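Local coordinates for extracellular haem-binding protein (PDB 3FPW) that binds and degrades haem outside the cell and interacts, as an oligomer, with its cognate two-component sensor kinase, at residues T156-K161 with A166-A171. Residues are numbered along the deposited sequence; the frame is centred on the assembly and turned at random.
Sequences TPVTAK and AGIGVA
The carbonyl oxygen of Ala166 is gripped by the amide of Val158, with N and O 2.8 Å apart, and is also approached by the CA-H of Pro157, whose CA lies 3.5 Å from that O. The return bond, Ala166 N to Val158 O, is longer at 3.3 Å. Thr156 and Ile168 exchange a second pair of bonds: Ile168 N reaches Thr156 O at 2.9 Å with an N-H...O angle of 172°, and Thr156 N returns to Ile168 O. Between these two hydrogen-bonded pairs sits the non-hydrogen-bonded pair of Pro157 and Gly167, their CA atoms 4.3 Å apart; an N-H at Pro157 would face away from the partner strand, so proline forfeits no bond to it. Such alternation marks antiparallel pairing, here between the two arms of a beta hairpin, strands 155-160 and 163-171, in this GAF-clan fold. On the face carrying Thr156, Val158, Ala166 and Ile168, CG2 of Val158 meets CD1 of Ile168 at 4.0 Å, the side chains crossing at a slant. An extended Ile168 chain (chi2 172°) carries CD1 out to that methyl. Helix 176-187 covers Thr156 and Ile168, while Val158 and Thr159 pair in parallel with a strand of a second subunit.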
loop_
_atom_site.group_PDB
_atom_site.type_symbol
_atom_site.label_atom_id
_atom_site.label_comp_id
_atom_site.label_asym_id
_atom_site.label_seq_id
_atom_site.Cartn_x
_atom_site.Cartn_y
_atom_site.Cartn_z
ATOM N N THR A 156 7.367 -23.784 9.315
ATOM C CA THR A 156 8.486 -24.738 9.374
ATOM C C THR A 156 9.124 -24.882 7.992
ATOM O O THR A 156 8.421 -24.897 6.992
ATOM C CB THR A 156 8.035 -26.113 9.956
ATOM O OG1 THR A 156 9.195 -26.857 10.349
ATOM C CG2 THR A 156 7.234 -26.907 8.968
ATOM N N PRO A 157 10.461 -25.002 7.940
ATOM C CA PRO A 157 11.103 -25.088 6.629
ATOM C C PRO A 157 11.175 -26.497 6.057
ATOM O O PRO A 157 11.099 -27.503 6.778
ATOM C CB PRO A 157 12.522 -24.579 6.904
ATOM C CG PRO A 157 12.780 -25.017 8.322
ATOM C CD PRO A 157 11.446 -24.826 9.026
ATOM N N VAL A 158 11.345 -26.542 4.747
ATOM C CA VAL A 158 11.553 -27.789 4.036
ATOM C C VAL A 158 12.800 -27.578 3.217
ATOM O O VAL A 158 12.984 -26.510 2.607
ATOM C CB VAL A 158 10.364 -28.107 3.107
ATOM C CG1 VAL A 158 10.693 -29.262 2.185
ATOM C CG2 VAL A 158 9.079 -28.401 3.936
ATOM N N THR A 159 13.682 -28.573 3.211
ATOM C CA THR A 159 14.937 -28.413 2.508
ATOM C C THR A 159 15.092 -29.403 1.378
ATOM O O THR A 159 14.316 -30.344 1.241
ATOM C CB THR A 159 16.158 -28.614 3.441
ATOM O OG1 THR A 159 16.108 -29.939 3.986
ATOM C CG2 THR A 159 16.164 -27.581 4.576
ATOM N N ALA A 160 16.109 -29.153 0.565
ATOM C CA ALA A 160 16.569 -30.087 -0.455
ATOM C C ALA A 160 18.070 -29.865 -0.569
ATOM O O ALA A 160 18.520 -28.736 -0.693
ATOM C CB ALA A 160 15.863 -29.814 -1.793
ATOM N N LYS A 161 18.849 -30.942 -0.465
ATOM C CA LYS A 161 20.314 -30.852 -0.491
ATOM C C LYS A 161 20.881 -29.935 0.591
ATOM O O LYS A 161 21.895 -29.256 0.394
ATOM C CB LYS A 161 20.811 -30.431 -1.876
ATOM C CG LYS A 161 20.379 -31.386 -2.986
ATOM C CD LYS A 161 21.577 -31.829 -3.851
ATOM C CE LYS A 161 21.935 -30.830 -4.964
ATOM N NZ LYS A 161 23.241 -31.178 -5.626
ATOM N N ALA A 166 11.411 -24.339 0.687
ATOM C CA ALA A 166 10.054 -23.875 0.921
ATOM C C ALA A 166 9.816 -23.711 2.416
ATOM O O ALA A 166 10.549 -24.262 3.242
ATOM C CB ALA A 166 9.046 -24.864 0.336
ATOM N N GLY A 167 8.787 -22.954 2.749
ATOM C CA GLY A 167 8.288 -22.926 4.129
ATOM C C GLY A 167 6.824 -23.288 4.096
ATOM O O GLY A 167 6.115 -22.919 3.162
ATOM N N ILE A 168 6.351 -23.999 5.122
ATOM C CA ILE A 168 4.934 -24.275 5.289
ATOM C C ILE A 168 4.478 -23.528 6.537
ATOM O O ILE A 168 5.113 -23.651 7.595
ATOM C CB ILE A 168 4.685 -25.769 5.491
ATOM C CG1 ILE A 168 5.190 -26.541 4.274
ATOM C CG2 ILE A 168 3.195 -26.007 5.726
ATOM C CD1 ILE A 168 5.171 -28.063 4.444
ATOM N N GLY A 169 3.434 -22.715 6.392
ATOM C CA GLY A 169 2.919 -21.909 7.495
ATOM C C GLY A 169 1.460 -22.208 7.776
ATOM O O GLY A 169 0.690 -22.438 6.867
ATOM N N VAL A 170 1.091 -22.248 9.059
ATOM C CA VAL A 170 -0.275 -22.568 9.471
ATOM C C VAL A 170 -0.688 -21.568 10.497
ATOM O O VAL A 170 0.124 -21.175 11.352
ATOM C CB VAL A 170 -0.363 -23.976 10.093
ATOM C CG1 VAL A 170 -1.792 -24.285 10.614
ATOM C CG2 VAL A 170 0.033 -24.995 9.046
ATOM N N ALA A 171 -1.925 -21.129 10.407
ATOM C CA ALA A 171 -2.434 -20.205 11.422
ATOM C C ALA A 171 -3.907 -20.462 11.662
ATOM O O ALA A 171 -4.581 -21.004 10.789
ATOM C CB ALA A 171 -2.202 -18.746 10.943
#